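Local coordinates for protein SusD homolog (Bacteroides ovatus, PDB 4F53) that probably binds glycans, perhaps mucin O-glycans, at the bacterial outer membrane as a SusD-family lipoprotein with a TPR-like helical fold, at residues A[36-42]-A[243-248]; A[63-67]-A[314-319]; A[273-278]-A[382-388]. One frame throughout, in Å; residues are numbered along the deposited sequence.

Contact 1 of 3, residues A[36-42]-A[243-248]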
# COMPACT_ATOMS: atom_id res chain seq x y z
N GLN A 36 5.99 8.20 -13.93
CA GLN A 36 4.60 7.82 -13.61
C GLN A 36 4.51 6.34 -13.17
O GLN A 36 3.80 6.01 -12.22
CB GLN A 36 3.71 8.06 -14.83
CG GLN A 36 2.25 7.85 -14.55
CD GLN A 36 1.41 8.00 -15.78
OE1 GLN A 36 1.40 7.16 -16.68
NE2 GLN A 36 0.66 9.09 -15.82
N ASP A 37 5.25 5.48 -13.86
CA ASP A 37 5.24 4.05 -13.60
C ASP A 37 5.68 3.68 -12.17
O ASP A 37 5.13 2.76 -11.59
CB ASP A 37 6.16 3.36 -14.63
CG ASP A 37 6.38 1.88 -14.37
OD1 ASP A 37 5.39 1.16 -14.14
OD2 ASP A 37 7.55 1.46 -14.32
N LEU A 38 6.67 4.40 -11.63
CA LEU A 38 7.29 4.08 -10.33
C LEU A 38 6.38 4.31 -9.12
O LEU A 38 6.75 3.87 -8.01
CB LEU A 38 8.65 4.80 -10.17
CG LEU A 38 9.72 4.26 -11.14
CD1 LEU A 38 10.87 5.24 -11.32
CD2 LEU A 38 10.19 2.83 -10.75
N MSE A 39 5.17 4.89 -9.31
CA MSE A 39 4.22 5.03 -8.19
C MSE A 39 3.73 3.65 -7.70
O MSE A 39 3.42 3.46 -6.53
CB MSE A 39 3.01 5.89 -8.60
CG MSE A 39 3.41 7.31 -9.01
SE MSE A 39 1.87 8.50 -9.02
CE MSE A 39 1.08 7.93 -10.59
N MSE A 40 3.63 2.70 -8.65
CA MSE A 40 3.16 1.32 -8.46
C MSE A 40 3.86 0.52 -9.56
O MSE A 40 3.28 0.27 -10.62
CB MSE A 40 1.62 1.30 -8.57
CG MSE A 40 1.00 0.05 -7.98
SE MSE A 40 1.21 -0.06 -6.03
CE MSE A 40 0.16 1.54 -5.59
N PRO A 41 5.18 0.23 -9.37
CA PRO A 41 6.00 -0.29 -10.48
C PRO A 41 5.53 -1.58 -11.14
O PRO A 41 5.09 -2.51 -10.50
CB PRO A 41 7.39 -0.47 -9.87
CG PRO A 41 7.21 -0.29 -8.39
CD PRO A 41 6.02 0.55 -8.19
N GLU A 42 5.62 -1.58 -12.47
CA GLU A 42 5.25 -2.67 -13.35
C GLU A 42 6.37 -3.72 -13.48
O GLU A 42 6.04 -4.91 -13.56
CB GLU A 42 4.90 -2.12 -14.73
CG GLU A 42 4.42 -3.19 -15.68
CD GLU A 42 4.11 -2.75 -17.09
OE1 GLU A 42 3.61 -1.61 -17.26
OE2 GLU A 42 4.32 -3.55 -18.02
N ARG A 243 -3.27 2.39 -13.99
CA ARG A 243 -2.33 2.52 -15.09
C ARG A 243 -2.46 1.38 -16.09
O ARG A 243 -2.45 0.21 -15.71
CB ARG A 243 -0.87 2.61 -14.59
CG ARG A 243 0.11 3.09 -15.66
CD ARG A 243 1.51 3.36 -15.13
NE ARG A 243 2.55 2.94 -16.10
CZ ARG A 243 2.88 1.67 -16.36
NH1 ARG A 243 2.28 0.66 -15.72
NH2 ARG A 243 3.82 1.39 -17.26
N LYS A 244 -2.57 1.73 -17.37
CA LYS A 244 -2.61 0.76 -18.47
C LYS A 244 -1.19 0.27 -18.61
O LYS A 244 -0.25 1.08 -18.81
CB LYS A 244 -3.19 1.39 -19.77
CG LYS A 244 -3.03 0.50 -21.00
CD LYS A 244 -3.53 1.16 -22.26
CE LYS A 244 -3.41 0.26 -23.45
NZ LYS A 244 -3.83 0.95 -24.70
N VAL A 245 -0.99 -1.06 -18.40
CA VAL A 245 0.35 -1.67 -18.40
C VAL A 245 1.04 -1.45 -19.76
O VAL A 245 0.37 -1.41 -20.81
CB VAL A 245 0.37 -3.17 -17.97
CG1 VAL A 245 -0.21 -3.34 -16.57
CG2 VAL A 245 -0.33 -4.08 -18.99
N ALA A 246 2.36 -1.27 -19.72
CA ALA A 246 3.16 -1.11 -20.94
C ALA A 246 3.39 -2.47 -21.56
O ALA A 246 3.32 -2.59 -22.78
CB ALA A 246 4.49 -0.43 -20.62
N ASP A 247 3.61 -3.51 -20.73
CA ASP A 247 3.83 -4.86 -21.22
C ASP A 247 2.90 -5.88 -20.52
O ASP A 247 2.09 -6.51 -21.19
CB ASP A 247 5.31 -5.26 -21.06
CG ASP A 247 5.62 -6.56 -21.77
OD1 ASP A 247 5.72 -6.55 -23.02
OD2 ASP A 247 5.69 -7.60 -21.09
N HIS A 248 3.03 -6.08 -19.21
CA HIS A 248 2.15 -7.00 -18.49
C HIS A 248 2.01 -6.65 -17.02
O HIS A 248 2.93 -6.06 -16.44
CB HIS A 248 2.64 -8.45 -18.63
CG HIS A 248 3.97 -8.75 -18.04
ND1 HIS A 248 5.15 -8.58 -18.77
CD2 HIS A 248 4.28 -9.27 -16.82
CE1 HIS A 248 6.13 -8.97 -17.97
NE2 HIS A 248 5.66 -9.39 -16.78
O HOH W 1 3.47 4.99 -17.15
O HOH W 2 5.64 -6.71 -15.38
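Glu42 reaches into the 243-248 loop, and both of its carboxylate oxygens are multiply gripped there. OE1 takes both end nitrogens of Arg243, NH1 and NH2 each standing 3.0 Å from Glu42 OE1, with OE1 in the guanidinium plane; NH1 uses the anti lone pair while NH2 arrives nearly along the C-O bond. The syn lone pair of OE1 goes to Ala246 N at 2.8 Å, the straightest of the set (166°). Glu42 OE2 accepts from Asp247 N at 2.8 Å on its syn side, and from His248 N at 3.1 Å from above the carboxylate plane. Five donor N-H groups on one carboxylate would be expected to stabilise its negative charge. An extended side chain, with CG anti to the backbone N (chi1 -176°), carries the group this far across.

Asp37 meets the same arginine differently. Its OD1 lies over the guanidinium centre, 3.5 Å from Arg243 NH2, a salt bridge by charge alone, with no N-H pointing at it; OD1 also takes Glu42 N at 3.2 Å. Gln36, alongside, is held by Asp183 and by Arg184 N. Farther out, Glu42 and Val245 both pack on Ile332 of strand 332-335. The whole is a salt-bridge network, with the type I turn from Asp37 to Met40, following helix 25-37, on one side and, on the other, a loop whose backbone N-H groups wrap a buried carboxylate.

Contact 2 of 3, residues A[63-67]-A[314-319]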
# COMPACT_ATOMS: atom_id res chain seq x y z
N ALA A 63 0.23 -14.07 0.90
CA ALA A 63 0.98 -15.10 1.59
C ALA A 63 1.93 -15.71 0.59
O ALA A 63 1.49 -16.30 -0.39
CB ALA A 63 0.04 -16.15 2.17
N ASP A 64 3.24 -15.57 0.82
CA ASP A 64 4.28 -16.20 0.01
C ASP A 64 4.04 -17.72 0.01
O ASP A 64 3.63 -18.27 1.03
CB ASP A 64 5.68 -15.83 0.52
CG ASP A 64 5.93 -14.31 0.62
OD1 ASP A 64 5.52 -13.57 -0.33
OD2 ASP A 64 6.52 -13.86 1.65
N SER A 65 4.18 -18.36 -1.17
CA SER A 65 3.90 -19.79 -1.39
C SER A 65 5.02 -20.46 -2.22
O SER A 65 4.76 -21.36 -3.00
CB SER A 65 2.56 -19.96 -2.08
OG SER A 65 2.53 -19.25 -3.31
N ASN A 66 6.26 -19.99 -2.06
CA ASN A 66 7.40 -20.57 -2.74
C ASN A 66 7.87 -21.80 -1.92
O ASN A 66 8.22 -21.66 -0.74
CB ASN A 66 8.51 -19.52 -2.93
CG ASN A 66 9.74 -20.05 -3.61
OD1 ASN A 66 10.51 -20.80 -3.03
ND2 ASN A 66 9.97 -19.65 -4.84
N LEU A 67 7.83 -22.98 -2.54
CA LEU A 67 8.16 -24.24 -1.86
C LEU A 67 9.65 -24.62 -1.99
O LEU A 67 10.04 -25.68 -1.52
CB LEU A 67 7.26 -25.38 -2.41
CG LEU A 67 5.76 -25.09 -2.53
CD1 LEU A 67 5.02 -26.26 -3.20
CD2 LEU A 67 5.13 -24.72 -1.19
N TYR A 314 6.60 -25.45 4.49
CA TYR A 314 5.29 -25.41 3.83
C TYR A 314 4.74 -26.79 3.64
O TYR A 314 5.50 -27.71 3.31
CB TYR A 314 5.40 -24.77 2.45
CG TYR A 314 5.56 -23.27 2.45
CD1 TYR A 314 6.82 -22.68 2.53
CD2 TYR A 314 4.46 -22.44 2.32
CE1 TYR A 314 6.97 -21.29 2.53
CE2 TYR A 314 4.59 -21.05 2.32
CZ TYR A 314 5.85 -20.49 2.42
OH TYR A 314 5.98 -19.14 2.38
N ASN A 315 3.40 -26.92 3.74
CA ASN A 315 2.75 -28.17 3.36
C ASN A 315 2.88 -28.24 1.82
O ASN A 315 2.77 -27.19 1.18
CB ASN A 315 1.30 -28.17 3.82
CG ASN A 315 1.10 -28.58 5.26
OD1 ASN A 315 1.79 -29.46 5.79
ND2 ASN A 315 0.11 -27.99 5.89
N SER A 316 3.19 -29.41 1.24
CA SER A 316 3.42 -29.54 -0.22
C SER A 316 2.22 -29.14 -1.10
O SER A 316 2.42 -28.92 -2.29
CB SER A 316 3.86 -30.95 -0.59
OG SER A 316 2.83 -31.89 -0.36
N TRP A 317 1.00 -29.04 -0.54
CA TRP A 317 -0.19 -28.68 -1.32
C TRP A 317 -0.59 -27.21 -1.16
O TRP A 317 -1.64 -26.82 -1.67
CB TRP A 317 -1.39 -29.58 -0.98
CG TRP A 317 -1.17 -31.05 -1.25
CD1 TRP A 317 -0.15 -31.62 -1.95
CD2 TRP A 317 -2.00 -32.13 -0.81
NE1 TRP A 317 -0.26 -32.98 -1.93
CE2 TRP A 317 -1.40 -33.32 -1.25
CE3 TRP A 317 -3.21 -32.20 -0.10
CZ2 TRP A 317 -1.96 -34.58 -0.99
CZ3 TRP A 317 -3.76 -33.44 0.18
CH2 TRP A 317 -3.14 -34.62 -0.27
N SER A 318 0.28 -26.39 -0.53
CA SER A 318 0.08 -24.95 -0.25
C SER A 318 -0.32 -24.10 -1.46
O SER A 318 -1.05 -23.11 -1.28
CB SER A 318 1.32 -24.34 0.37
OG SER A 318 1.52 -24.91 1.65
N GLN A 319 0.13 -24.45 -2.68
CA GLN A 319 -0.21 -23.62 -3.85
C GLN A 319 -1.66 -23.90 -4.33
O GLN A 319 -2.17 -23.17 -5.16
CB GLN A 319 0.82 -23.77 -4.97
CG GLN A 319 2.22 -23.31 -4.52
CD GLN A 319 3.30 -23.52 -5.55
OE1 GLN A 319 3.13 -24.21 -6.55
NE2 GLN A 319 4.44 -22.88 -5.35
O HOH W 3 7.65 -18.60 0.24
O HOH W 4 7.74 -23.10 -5.31
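Tyr314 and Gln319 reach from the 314-319 segment to the backbone carbonyls of 63-67, and Leu67 fills in between them. Gln319 leaves the backbone with CG anti to its carbonyl carbon (chi1 -61°) and then runs extended, which carries the amide to Ser65. There NE2 gives an almost perfectly straight bond (178°) to Ser65 O at 2.8 Å, with the acceptor in the amide plane and the donor nearly in line with the C=O bond. Leu67 comes from the opposite direction, its CG 3.8 Å from Gln319 NE2.

Leu67 also has CG anti to its carbonyl carbon (chi1 -47°), which turns both methyls towards 314-319. CD2 lies against Tyr314 CB at 3.7 Å, with Ser318 CB a little farther off, while CD1 sits by Ser316 O. With chi2 near 90°, the Tyr314 ring stands across its CA-CB-CG plane and its OH lies 2.8 Å from Asp64 O, a weak bond at most, since the one proton may go instead to a water that also accepts from Asn66 N. Ser318 OG turns back into its own segment, adding a bond to Asn315 O at 2.6 Å beside the backbone bond of the type I turn.

Asp64 and Ser65 turn their polar ends to Arg74 and Ser259. The contact thus rests on neutral polar contacts from side chain to main chain, with the Gln319-Ser65 bond the one firm link, and on Leu67 packing; no salt bridge joins the segments.

Contact 3 of 3, residues A[273-278]-A[382-388]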
# COMPACT_ATOMS: atom_id res chain seq x y z
N ALA A 273 -16.53 -14.18 6.18
CA ALA A 273 -17.44 -13.79 7.27
C ALA A 273 -18.50 -12.81 6.79
O ALA A 273 -19.63 -12.85 7.26
CB ALA A 273 -16.64 -13.17 8.40
N TYR A 274 -18.12 -11.91 5.86
CA TYR A 274 -19.04 -10.90 5.34
C TYR A 274 -19.79 -11.36 4.08
O TYR A 274 -20.54 -10.56 3.52
CB TYR A 274 -18.29 -9.58 5.05
CG TYR A 274 -17.52 -9.03 6.24
CD1 TYR A 274 -17.94 -9.28 7.55
CD2 TYR A 274 -16.42 -8.20 6.05
CE1 TYR A 274 -17.21 -8.80 8.64
CE2 TYR A 274 -15.72 -7.68 7.13
CZ TYR A 274 -16.11 -7.99 8.42
OH TYR A 274 -15.42 -7.45 9.49
N ASN A 275 -19.56 -12.63 3.61
CA ASN A 275 -20.14 -13.19 2.36
C ASN A 275 -19.94 -12.16 1.25
O ASN A 275 -20.87 -11.79 0.55
CB ASN A 275 -21.64 -13.56 2.53
CG ASN A 275 -21.86 -14.67 3.53
OD1 ASN A 275 -21.38 -15.80 3.34
ND2 ASN A 275 -22.53 -14.37 4.63
N ASP A 276 -18.73 -11.61 1.20
CA ASP A 276 -18.37 -10.54 0.30
C ASP A 276 -18.42 -10.96 -1.18
O ASP A 276 -17.69 -11.88 -1.59
CB ASP A 276 -16.99 -10.00 0.68
CG ASP A 276 -16.74 -8.57 0.29
OD1 ASP A 276 -17.00 -8.22 -0.87
OD2 ASP A 276 -16.24 -7.81 1.13
N PRO A 277 -19.25 -10.26 -2.00
CA PRO A 277 -19.27 -10.57 -3.45
C PRO A 277 -18.01 -10.10 -4.19
O PRO A 277 -17.85 -10.44 -5.35
CB PRO A 277 -20.52 -9.83 -3.96
CG PRO A 277 -20.77 -8.78 -3.00
CD PRO A 277 -20.20 -9.19 -1.65
N ARG A 278 -17.10 -9.39 -3.53
CA ARG A 278 -15.82 -9.00 -4.16
C ARG A 278 -14.87 -10.18 -4.15
O ARG A 278 -13.82 -10.08 -4.76
CB ARG A 278 -15.17 -7.78 -3.49
CG ARG A 278 -15.95 -6.49 -3.73
CD ARG A 278 -15.48 -5.43 -2.80
NE ARG A 278 -15.93 -5.69 -1.43
CZ ARG A 278 -15.87 -4.80 -0.46
NH1 ARG A 278 -15.39 -3.59 -0.70
NH2 ARG A 278 -16.30 -5.10 0.75
N TYR A 382 -25.23 -6.27 1.66
CA TYR A 382 -23.87 -6.28 2.21
C TYR A 382 -23.75 -5.23 3.32
O TYR A 382 -23.25 -5.56 4.40
CB TYR A 382 -22.83 -6.06 1.12
CG TYR A 382 -21.41 -6.15 1.65
CD1 TYR A 382 -20.80 -7.39 1.84
CD2 TYR A 382 -20.69 -5.00 1.98
CE1 TYR A 382 -19.50 -7.48 2.34
CE2 TYR A 382 -19.38 -5.08 2.46
CZ TYR A 382 -18.79 -6.32 2.64
OH TYR A 382 -17.50 -6.39 3.15
N LEU A 383 -24.27 -4.00 3.09
CA LEU A 383 -24.24 -2.88 4.04
C LEU A 383 -24.95 -3.21 5.36
O LEU A 383 -24.59 -2.65 6.39
CB LEU A 383 -24.87 -1.63 3.40
CG LEU A 383 -24.05 -0.93 2.28
CD1 LEU A 383 -24.86 0.19 1.62
CD2 LEU A 383 -22.74 -0.39 2.81
N ALA A 384 -25.92 -4.13 5.35
CA ALA A 384 -26.69 -4.56 6.52
C ALA A 384 -26.09 -5.81 7.20
O ALA A 384 -26.59 -6.25 8.23
CB ALA A 384 -28.13 -4.83 6.10
N SER A 385 -25.05 -6.40 6.61
CA SER A 385 -24.39 -7.63 7.07
C SER A 385 -23.83 -7.46 8.50
O SER A 385 -23.20 -6.44 8.80
CB SER A 385 -23.29 -8.04 6.09
OG SER A 385 -22.39 -9.02 6.60
N THR A 386 -24.05 -8.49 9.35
CA THR A 386 -23.54 -8.53 10.74
C THR A 386 -22.69 -9.81 10.99
O THR A 386 -22.48 -10.21 12.14
CB THR A 386 -24.69 -8.40 11.76
OG1 THR A 386 -25.64 -9.44 11.53
CG2 THR A 386 -25.36 -7.03 11.72
N GLY A 387 -22.14 -10.37 9.92
CA GLY A 387 -21.27 -11.54 9.93
C GLY A 387 -20.00 -11.32 10.73
O GLY A 387 -19.36 -10.28 10.63
N LYS A 388 -19.68 -12.28 11.58
CA LYS A 388 -18.52 -12.16 12.45
C LYS A 388 -17.37 -13.02 11.97
O LYS A 388 -17.61 -14.13 11.48
CB LYS A 388 -18.89 -12.55 13.90
CG LYS A 388 -19.89 -11.57 14.57
CD LYS A 388 -19.39 -10.13 14.75
CE LYS A 388 -20.42 -9.26 15.44
NZ LYS A 388 -21.67 -9.11 14.64
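Tyr382 swings its CG anti to the backbone N (chi1 -176°), which drives the ring from the end of helix 379-383 into the 273-278 loop. Asp276 has CG roughly anti to N (chi1 -154°), and Arg278 bends at chi3 (-73°) to fold back onto that same aspartate. Tyr382 OH lies beside the Asp276-Arg278 pair. This hydroxyl is 2.8 Å from Asp276 OD2, a weak bond whose proton is not settled, and it sits at the edge of the Arg278 guanidinium, whose plane stands nearly perpendicular to the phenol ring.

Asp276 is held from several directions. Arg278 grips it side-on: NE reaches Asp276 OD1 at 2.8 Å in an almost straight bond, and NH2 reaches Asp276 OD2 at 2.7 Å, both on syn lone pairs, with OD1 in the guanidinium plane and OD2 tilted out of it. OD1 also accepts from Arg278 N at 2.9 Å, a capping bond at the turn into helix 279-282. The charge of the aspartate is thus probably well balanced by the arginine, and this grip fixes the carboxylate's orientation beside the tyrosine.

Packing extends the contact along both segments. Tyr274 CB touches Tyr382 CE1 at 3.6 Å, and Pro277 CD rests by the same ring. At the other end Gly387 CA makes a C-H...O contact of 3.4 Å with Ala273 O, while Gly387 O approaches the edge of the Tyr274 ring.

A Schellman motif at Asn275 closes helix 265-273, so the contact joins the link between two helices to the chain leaving helix 379-383. Helix 423-438 packs alongside through Ile436 and supplies Gln433, hydrogen-bonded to both Tyr382 OH and Arg278 NH2; helix 358-372 lays Phe370 against Tyr382 and Pro277.

The three contacts are separate points in one SusD-family chain and none touches another: contacts 1 and 2 have centres about 28 Å apart, as do contacts 2 and 3, and those of contacts 1 and 3 are about 32 Å apart, with nearest atoms about 15 to 17 Å away in each pair. Contact 1 lies nearest the middle of the chain, its centre about 15 Å from the chain centre. Contact 2 alternates along the sequence with each of the others, whereas contact 1 closes before contact 3 opens. A glycerol about 4 Å from the Asn66 side chain in contact 2 probably comes from the crystallisation liquor and marks no proven glycan site; a calcium ion lies about 12 Å from the Arg278 side chain in contact 3.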